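Local coordinates for histidinol-phosphatase (Listeria monocytogenes serotype 4b str. H7858, PDB 6NLR), which probably hydrolyses histidinol phosphate to histidinol and phosphate in histidine biosynthesis, using a trinuclear metal centre of the PHP (polymerase and histidinol phosphatase) family, at residues 10-15 with 258-263; 40-45 with 105-110; 166-171 with 211-216. All blocks are in the same frame, centred on the assembly; numbering follows the deposited sequence.

Interaction 1. Residues 10-15 with 258-263; sequences EFCPHG and DSHGVQ. With MN (manganese (II) ion), chain D; CO (cobalt (II) ion), chain F.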
loop_
_atom_site.group_PDB
_atom_site.type_symbol
_atom_site.label_atom_id
_atom_site.label_comp_id
_atom_site.label_asym_id
_atom_site.label_seq_id
_atom_site.Cartn_x
_atom_site.Cartn_y
_atom_site.Cartn_z
ATOM N N GLU A 10 -7.370 -8.190 12.067
ATOM C CA GLU A 10 -8.679 -7.817 12.667
ATOM C C GLU A 10 -8.651 -6.349 13.125
ATOM O O GLU A 10 -9.732 -5.812 13.362
ATOM C CB GLU A 10 -9.079 -8.768 13.803
ATOM C CG GLU A 10 -8.190 -8.707 15.052
ATOM C CD GLU A 10 -6.898 -9.537 15.026
ATOM O OE1 GLU A 10 -6.458 -9.995 13.927
ATOM O OE2 GLU A 10 -6.294 -9.687 16.097
ATOM N N PHE A 11 -7.488 -5.696 13.216
ATOM C CA PHE A 11 -7.392 -4.261 13.619
ATOM C C PHE A 11 -7.737 -3.337 12.441
ATOM O O PHE A 11 -7.807 -2.124 12.619
ATOM C CB PHE A 11 -6.025 -3.964 14.243
ATOM C CG PHE A 11 -5.914 -4.467 15.662
ATOM C CD1 PHE A 11 -5.496 -5.763 15.934
ATOM C CD2 PHE A 11 -6.255 -3.657 16.733
ATOM C CE1 PHE A 11 -5.414 -6.227 17.238
ATOM C CE2 PHE A 11 -6.191 -4.127 18.034
ATOM C CZ PHE A 11 -5.758 -5.405 18.286
ATOM N N CYS A 12 -7.946 -3.896 11.253
ATOM C CA CYS A 12 -8.332 -3.133 10.044
ATOM C C CYS A 12 -9.856 -3.012 10.007
ATOM O O CYS A 12 -10.534 -4.010 9.778
ATOM C CB CYS A 12 -7.834 -3.825 8.782
ATOM S SG CYS A 12 -8.240 -2.874 7.305
ATOM N N PRO A 13 -10.449 -1.813 10.182
ATOM C CA PRO A 13 -11.910 -1.682 10.228
ATOM C C PRO A 13 -12.608 -2.076 8.906
ATOM O O PRO A 13 -13.727 -2.488 8.965
ATOM C CB PRO A 13 -12.176 -0.199 10.583
ATOM C CG PRO A 13 -10.819 0.340 11.044
ATOM C CD PRO A 13 -9.771 -0.512 10.340
ATOM N N HIS A 14 -11.930 -2.015 7.756
ATOM C CA HIS A 14 -12.521 -2.361 6.432
ATOM C C HIS A 14 -12.118 -3.776 5.987
ATOM O O HIS A 14 -12.441 -4.139 4.849
ATOM C CB HIS A 14 -12.135 -1.326 5.368
ATOM C CG HIS A 14 -10.669 -1.104 5.203
ATOM N ND1 HIS A 14 -9.882 -1.817 4.325
ATOM C CD2 HIS A 14 -9.849 -0.203 5.786
ATOM C CE1 HIS A 14 -8.642 -1.377 4.400
ATOM N NE2 HIS A 14 -8.592 -0.395 5.289
ATOM N N GLY A 15 -11.430 -4.556 6.829
ATOM C CA GLY A 15 -11.025 -5.930 6.475
ATOM C C GLY A 15 -12.148 -6.916 6.729
ATOM O O GLY A 15 -13.276 -6.470 7.050
ATOM N N ASP A 258 -1.422 -8.094 0.164
ATOM C CA ASP A 258 -2.379 -7.113 0.736
ATOM C C ASP A 258 -3.562 -7.860 1.380
ATOM O O ASP A 258 -4.709 -7.408 1.223
ATOM C CB ASP A 258 -2.828 -6.115 -0.326
ATOM C CG ASP A 258 -2.898 -4.699 0.204
ATOM O OD1 ASP A 258 -3.098 -4.545 1.417
ATOM O OD2 ASP A 258 -2.700 -3.771 -0.593
ATOM N N SER A 259 -3.302 -8.975 2.058
ATOM C CA SER A 259 -4.354 -9.875 2.606
ATOM C C SER A 259 -5.158 -9.146 3.691
ATOM O O SER A 259 -4.530 -8.562 4.604
ATOM C CB SER A 259 -3.741 -11.152 3.114
ATOM O OG SER A 259 -3.323 -11.972 2.026
ATOM N N HIS A 260 -6.487 -9.164 3.586
ATOM C CA HIS A 260 -7.425 -8.627 4.602
ATOM C C HIS A 260 -8.206 -9.776 5.254
ATOM O O HIS A 260 -9.117 -9.498 6.092
ATOM C CB HIS A 260 -8.303 -7.564 3.949
ATOM C CG HIS A 260 -7.566 -6.284 3.769
ATOM N ND1 HIS A 260 -6.569 -6.122 2.839
ATOM C CD2 HIS A 260 -7.664 -5.103 4.414
ATOM C CE1 HIS A 260 -6.098 -4.897 2.897
ATOM N NE2 HIS A 260 -6.733 -4.251 3.856
ATOM N N GLY A 261 -7.821 -11.012 4.932
ATOM C CA GLY A 261 -8.439 -12.233 5.457
ATOM C C GLY A 261 -7.691 -13.469 4.998
ATOM O O GLY A 261 -6.776 -13.343 4.165
ATOM N N VAL A 262 -8.092 -14.620 5.528
ATOM C CA VAL A 262 -7.489 -15.954 5.263
ATOM C C VAL A 262 -7.543 -16.265 3.761
ATOM O O VAL A 262 -6.562 -16.800 3.238
ATOM C CB VAL A 262 -8.204 -17.028 6.102
ATOM C CG1 VAL A 262 -7.708 -18.433 5.784
ATOM C CG2 VAL A 262 -8.048 -16.736 7.591
ATOM N N GLN A 263 -8.646 -15.941 3.089
ATOM C CA GLN A 263 -8.872 -16.356 1.682
ATOM C C GLN A 263 -7.877 -15.633 0.773
ATOM O O GLN A 263 -7.602 -16.149 -0.288
ATOM C CB GLN A 263 -10.316 -16.093 1.250
ATOM C CG GLN A 263 -11.322 -17.023 1.923
ATOM C CD GLN A 263 -10.990 -18.493 1.803
ATOM O OE1 GLN A 263 -10.459 -19.108 2.737
ATOM N NE2 GLN A 263 -11.304 -19.065 0.647
HETATM MN MN MN D . -6.683 -2.087 3.978
HETATM CO CO CO F . -2.511 -2.660 2.430
HETATM O O HOH W 1 -2.596 -1.422 0.606
#

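Interaction 2. Residues 40-45 with 105-110; sequences HAPLSS and RDFLNE. With MN (manganese (II) ion), chain D.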
loop_
_atom_site.group_PDB
_atom_site.type_symbol
_atom_site.label_atom_id
_atom_site.label_comp_id
_atom_site.label_asym_id
_atom_site.label_seq_id
_atom_site.Cartn_x
_atom_site.Cartn_y
_atom_site.Cartn_z
ATOM N N HIS A 40 -2.790 -0.656 8.732
ATOM C CA HIS A 40 -2.955 0.795 8.469
ATOM C C HIS A 40 -2.676 1.616 9.727
ATOM O O HIS A 40 -3.327 1.363 10.765
ATOM C CB HIS A 40 -4.362 1.081 7.985
ATOM C CG HIS A 40 -4.640 0.414 6.697
ATOM N ND1 HIS A 40 -4.092 0.872 5.520
ATOM C CD2 HIS A 40 -5.404 -0.656 6.403
ATOM C CE1 HIS A 40 -4.517 0.108 4.527
ATOM N NE2 HIS A 40 -5.318 -0.837 5.049
ATOM N N ALA A 41 -1.751 2.573 9.644
ATOM C CA ALA A 41 -1.466 3.513 10.753
ATOM C C ALA A 41 -2.674 4.421 10.932
ATOM O O ALA A 41 -3.287 4.799 9.942
ATOM C CB ALA A 41 -0.232 4.328 10.474
ATOM N N PRO A 42 -3.032 4.810 12.171
ATOM C CA PRO A 42 -4.070 5.816 12.402
ATOM C C PRO A 42 -3.868 7.115 11.597
ATOM O O PRO A 42 -2.736 7.571 11.480
ATOM C CB PRO A 42 -3.947 6.110 13.907
ATOM C CG PRO A 42 -3.394 4.824 14.491
ATOM C CD PRO A 42 -2.451 4.296 13.420
ATOM N N LEU A 43 -4.951 7.672 11.040
ATOM C CA LEU A 43 -4.876 8.947 10.264
ATOM C C LEU A 43 -4.750 10.127 11.219
ATOM O O LEU A 43 -5.211 10.019 12.338
ATOM C CB LEU A 43 -6.110 9.121 9.389
ATOM C CG LEU A 43 -6.344 8.027 8.354
ATOM C CD1 LEU A 43 -7.623 8.313 7.586
ATOM C CD2 LEU A 43 -5.171 7.937 7.406
ATOM N N SER A 44 -4.104 11.206 10.787
ATOM C CA SER A 44 -4.125 12.526 11.465
ATOM C C SER A 44 -5.590 12.949 11.662
ATOM O O SER A 44 -6.350 12.910 10.669
ATOM C CB SER A 44 -3.346 13.548 10.669
ATOM O OG SER A 44 -3.910 14.836 10.833
ATOM N N SER A 45 -5.977 13.344 12.880
ATOM C CA SER A 45 -7.319 13.913 13.158
ATOM C C SER A 45 -7.496 15.232 12.383
ATOM O O SER A 45 -8.639 15.502 11.971
ATOM C CB SER A 45 -7.564 14.082 14.642
ATOM O OG SER A 45 -6.584 14.938 15.210
ATOM N N ARG A 105 5.884 12.142 10.516
ATOM C CA ARG A 105 7.248 12.130 11.105
ATOM C C ARG A 105 7.119 11.917 12.622
ATOM O O ARG A 105 7.861 11.072 13.159
ATOM C CB ARG A 105 8.006 13.414 10.724
ATOM C CG ARG A 105 9.443 13.488 11.227
ATOM C CD ARG A 105 10.126 14.821 10.947
ATOM N NE ARG A 105 9.965 15.191 9.557
ATOM C CZ ARG A 105 9.212 16.194 9.099
ATOM N NH1 ARG A 105 8.557 16.999 9.924
ATOM N NH2 ARG A 105 9.130 16.398 7.797
ATOM N N ASP A 106 6.221 12.651 13.294
ATOM C CA ASP A 106 6.027 12.533 14.766
ATOM C C ASP A 106 5.530 11.124 15.094
ATOM O O ASP A 106 6.010 10.543 16.061
ATOM C CB ASP A 106 5.068 13.594 15.295
ATOM C CG ASP A 106 5.638 15.006 15.265
ATOM O OD1 ASP A 106 6.850 15.159 14.965
ATOM O OD2 ASP A 106 4.859 15.950 15.536
ATOM N N PHE A 107 4.620 10.577 14.290
ATOM C CA PHE A 107 4.056 9.225 14.516
ATOM C C PHE A 107 5.195 8.196 14.390
ATOM O O PHE A 107 5.352 7.324 15.270
ATOM C CB PHE A 107 2.902 8.932 13.552
ATOM C CG PHE A 107 2.444 7.498 13.617
ATOM C CD1 PHE A 107 1.497 7.098 14.541
ATOM C CD2 PHE A 107 3.007 6.538 12.796
ATOM C CE1 PHE A 107 1.111 5.769 14.631
ATOM C CE2 PHE A 107 2.602 5.212 12.867
ATOM C CZ PHE A 107 1.669 4.834 13.797
ATOM N N LEU A 108 5.976 8.290 13.313
ATOM C CA LEU A 108 7.069 7.323 13.048
ATOM C C LEU A 108 8.159 7.453 14.118
ATOM O O LEU A 108 8.662 6.406 14.554
ATOM C CB LEU A 108 7.608 7.575 11.643
ATOM C CG LEU A 108 6.679 7.155 10.510
ATOM C CD1 LEU A 108 7.213 7.653 9.169
ATOM C CD2 LEU A 108 6.548 5.651 10.488
ATOM N N ASN A 109 8.517 8.672 14.531
ATOM C CA ASN A 109 9.517 8.860 15.615
ATOM C C ASN A 109 8.984 8.230 16.909
ATOM O O ASN A 109 9.797 7.658 17.644
ATOM C CB ASN A 109 9.926 10.323 15.817
ATOM C CG ASN A 109 10.794 10.861 14.690
ATOM O OD1 ASN A 109 10.909 12.071 14.542
ATOM N ND2 ASN A 109 11.427 10.005 13.902
ATOM N N GLU A 110 7.682 8.302 17.195
ATOM C CA GLU A 110 7.151 7.730 18.465
ATOM C C GLU A 110 7.066 6.195 18.376
ATOM O O GLU A 110 7.528 5.543 19.297
ATOM C CB GLU A 110 5.797 8.332 18.839
ATOM C CG GLU A 110 5.236 7.733 20.115
ATOM C CD GLU A 110 4.109 8.504 20.785
ATOM O OE1 GLU A 110 3.557 9.427 20.144
ATOM O OE2 GLU A 110 3.780 8.177 21.953
HETATM MN MN MN D . -6.683 -2.087 3.978
#

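Interaction 3. Residues 166-171 with 211-216; sequences SIEADL and LALVKK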
loop_
_atom_site.group_PDB
_atom_site.type_symbol
_atom_site.label_atom_id
_atom_site.label_comp_id
_atom_site.label_asym_id
_atom_site.label_seq_id
_atom_site.Cartn_x
_atom_site.Cartn_y
_atom_site.Cartn_z
ATOM N N SER A 166 6.127 11.196 -1.883
ATOM C CA SER A 166 6.303 10.178 -0.806
ATOM C C SER A 166 7.760 9.681 -0.786
ATOM O O SER A 166 8.337 9.510 0.306
ATOM C CB SER A 166 5.308 9.045 -0.923
ATOM O OG SER A 166 5.688 8.090 -1.911
ATOM N N ILE A 167 8.371 9.487 -1.946
ATOM C CA ILE A 167 9.777 8.991 -2.039
ATOM C C ILE A 167 10.747 10.066 -1.547
ATOM O O ILE A 167 11.690 9.718 -0.811
ATOM C CB ILE A 167 10.090 8.525 -3.467
ATOM C CG1 ILE A 167 9.224 7.311 -3.835
ATOM C CG2 ILE A 167 11.568 8.234 -3.630
ATOM C CD1 ILE A 167 9.085 7.100 -5.329
ATOM N N GLU A 168 10.502 11.321 -1.914
ATOM C CA GLU A 168 11.382 12.468 -1.580
ATOM C C GLU A 168 11.248 12.810 -0.094
ATOM O O GLU A 168 12.167 13.381 0.427
ATOM C CB GLU A 168 11.012 13.709 -2.397
ATOM C CG GLU A 168 11.305 13.585 -3.884
ATOM C CD GLU A 168 10.629 14.625 -4.785
ATOM O OE1 GLU A 168 9.576 15.234 -4.384
ATOM O OE2 GLU A 168 11.146 14.832 -5.907
ATOM N N ALA A 169 10.125 12.501 0.544
ATOM C CA ALA A 169 9.769 13.027 1.885
ATOM C C ALA A 169 10.828 12.637 2.942
ATOM O O ALA A 169 11.279 11.484 2.970
ATOM C CB ALA A 169 8.410 12.540 2.287
ATOM N N ASP A 170 11.182 13.586 3.797
ATOM C CA ASP A 170 11.952 13.369 5.049
ATOM C C ASP A 170 10.943 13.029 6.149
ATOM O O ASP A 170 10.347 13.958 6.702
ATOM C CB ASP A 170 12.793 14.615 5.378
ATOM C CG ASP A 170 13.231 14.724 6.835
ATOM O OD1 ASP A 170 13.311 13.659 7.507
ATOM O OD2 ASP A 170 13.467 15.877 7.310
ATOM N N LEU A 171 10.754 11.750 6.467
ATOM C CA LEU A 171 9.827 11.312 7.544
ATOM C C LEU A 171 10.643 10.691 8.685
ATOM O O LEU A 171 10.104 9.899 9.495
ATOM C CB LEU A 171 8.807 10.343 6.948
ATOM C CG LEU A 171 7.940 10.949 5.828
ATOM C CD1 LEU A 171 6.989 9.932 5.245
ATOM C CD2 LEU A 171 7.164 12.171 6.316
ATOM N N LEU A 211 11.323 5.704 -10.644
ATOM C CA LEU A 211 12.186 4.507 -10.432
ATOM C C LEU A 211 13.638 4.945 -10.204
ATOM O O LEU A 211 14.277 4.338 -9.319
ATOM C CB LEU A 211 12.059 3.532 -11.603
ATOM C CG LEU A 211 10.674 2.886 -11.726
ATOM C CD1 LEU A 211 10.619 1.987 -12.941
ATOM C CD2 LEU A 211 10.307 2.109 -10.453
ATOM N N ALA A 212 14.137 5.946 -10.937
ATOM C CA ALA A 212 15.519 6.464 -10.768
ATOM C C ALA A 212 15.688 6.927 -9.314
ATOM O O ALA A 212 16.747 6.626 -8.708
ATOM C CB ALA A 212 15.831 7.586 -11.746
ATOM N N LEU A 213 14.667 7.569 -8.750
ATOM C CA LEU A 213 14.720 8.149 -7.388
ATOM C C LEU A 213 14.644 7.025 -6.338
ATOM O O LEU A 213 15.425 7.043 -5.364
ATOM C CB LEU A 213 13.577 9.153 -7.286
ATOM C CG LEU A 213 13.637 10.112 -6.111
ATOM C CD1 LEU A 213 14.920 10.946 -6.147
ATOM C CD2 LEU A 213 12.397 10.984 -6.130
ATOM N N VAL A 214 13.776 6.037 -6.548
ATOM C CA VAL A 214 13.727 4.810 -5.705
ATOM C C VAL A 214 15.121 4.177 -5.655
ATOM O O VAL A 214 15.584 3.807 -4.561
ATOM C CB VAL A 214 12.677 3.812 -6.224
ATOM C CG1 VAL A 214 12.860 2.443 -5.623
ATOM C CG2 VAL A 214 11.272 4.314 -5.976
ATOM N N LYS A 215 15.765 4.007 -6.795
ATOM C CA LYS A 215 17.116 3.399 -6.833
ATOM C C LYS A 215 18.118 4.284 -6.066
ATOM O O LYS A 215 18.899 3.755 -5.247
ATOM C CB LYS A 215 17.589 3.186 -8.274
ATOM C CG LYS A 215 18.957 2.521 -8.388
ATOM C CD LYS A 215 19.044 1.225 -7.586
ATOM C CE LYS A 215 20.360 0.501 -7.750
ATOM N NZ LYS A 215 20.287 -0.803 -7.049
ATOM N N LYS A 216 18.123 5.583 -6.334
ATOM C CA LYS A 216 19.050 6.543 -5.681
ATOM C C LYS A 216 18.856 6.502 -4.151
ATOM O O LYS A 216 19.852 6.567 -3.429
ATOM C CB LYS A 216 18.792 7.936 -6.249
ATOM C CG LYS A 216 19.717 9.033 -5.746
ATOM C CD LYS A 216 19.018 10.386 -5.673
ATOM C CE LYS A 216 19.917 11.464 -5.111
ATOM N NZ LYS A 216 21.096 11.674 -5.979
#

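Interaction 1. Residues 10-15 with 258-263
H260 faces C12, H14 and G15 at the metal centre of the PHP-domain fold, where a type I beta turn from C12 to G15 meets the loop that follows strand 253-256. The H260 ring presents its rim to this turn. Its CD2 corner lies 3.7 Å from C12 SG, a sulfur-aromatic contact made at the ring edge with the sulfur 79° off the ring normal, and the CA of G15 stands 4.0 Å from the same CD2, also near the ring plane. The same sulfur also lies over the centre of the H14 ring, 3.2 Å above its plane. H14 and H260 meet rim to rim, their planes inclined at 35°. H14 is raised into this place by CG lying between its backbone N and carbonyl carbon (chi1 55°). Manganese is bound by H260 NE2 at 2.2 Å, with H40 as a further ligand; H14 belongs to the same site, although the modelled approach of its ring to the metal is doubtful. On the far side of the H260 ring, ND1 donates to D258 O at 2.8 Å, the oxygen near the ring plane but ND1 tilted out of the carbonyl plane; with the metal bond at NE2 this limits the ring's rotation. D258 itself binds cobalt through OD1, while OD2 accepts a hydrogen bond of 2.6 Å from a cobalt-bound water.

Interaction 2. Residues 40-45 with 105-110
Just outside the metal site of the PHP domain, at the C-terminal end of strand 34-40, the two residues after ligand H40, A41 and P42, pack on F107 of helix 101-111. The contact is wholly apolar and buried. A41 CB lies 3.8 Å from F107 CE2 and nearly as close to CZ, while P42 CD lies 4.0 Å from F107 CE1, on the other side of CZ from CE2. The far end of the phenyl ring is therefore received by a methyl group and a pyrrolidine methylene set side by side, both approaching obliquely. The P42 and F107 side chains cross at about a right angle. With CG of F107 anti to the backbone N (chi1 172°), the ring extends from the helix to the strand end.

Other parts of the domain complete the surroundings of this ring: F92 of strand 87-95 meets it edge-to-face, and L68 of helix 68-81 touches both F107 and P42. Further along, S44 is an N-cap, its OG accepting from F47 N at the start of helix 45-48.

Consecutive side chains diverge at this strand end. H40 turns to the metal centre, where NE2 binds manganese at 2.1 Å, whereas A41 CB points to F107. The chemistry thus changes from one residue to the next, metal coordination at H40 giving way to hydrophobic core at A41. With no polar group of either segment taking part, the contact with F107 rests on dispersion and the exclusion of water and has little directional preference; the polar tie of A41 is instead its backbone hydrogen bonding with E93 of strand 87-95, itself a metal ligand.

Interaction 3. Residues 166-171 with 211-216
The last turn of helix 152-168 lies beside residues 213-214 of helix 201-217, the two backbones being nearest at I167 and V214, whose CA atoms are 6.8 Å apart. Beyond E168 the first chain leaves helical geometry at A169 and runs on as a loop, while 211-216 stays helical throughout. I167 and L213 each take part in two of the contacts; I167 uses two branches. Its CG2, anti to the backbone N, lies 3.7 Å from L213 CG, the two side chains running antiparallel alongside one another. Its CD1, at the end of the other branch, meets V214 CG2 at 3.6 Å, crossing the valine at about a right angle. L213 also extends CD2 to the aliphatic part of E168, 3.6 Å from CG, so that the methyl packs against both I167 CG2 and E168 CG. The E168 carboxylate is turned to K164, one helical turn back, in a salt bridge. Beyond the pair, I167 touches M179 of the short strand 178-179 and V214 touches I251 of a loop. Two helices packed side by side by apolar residues, one resting on strand 178-179, fit the helical layer that surrounds the strands in the TIM-barrel-like PHP fold.

Overall arrangement
Interactions 1 and 2 are centred 20 Å apart yet meet at the metal site: H40 shares manganese with H260, and H40 CD2 lies 3.7 Å from C12 SG. Interaction 3 lies on the other side of the chain's centre from interaction 1, their nearest atoms about 15 Å apart. It is joined to interaction 2, centred 19 Å away, by a probable hydrogen bond from R105 NH2 to D170 O and by L108 packing on L171. Along the chain, interactions 2 and 3 follow one another inside the long loop closed by 10-15 with 258-263. The metal centre thus unites early and late loops, while helices 101-111, 152-168 and 201-217 lie farther from the metals.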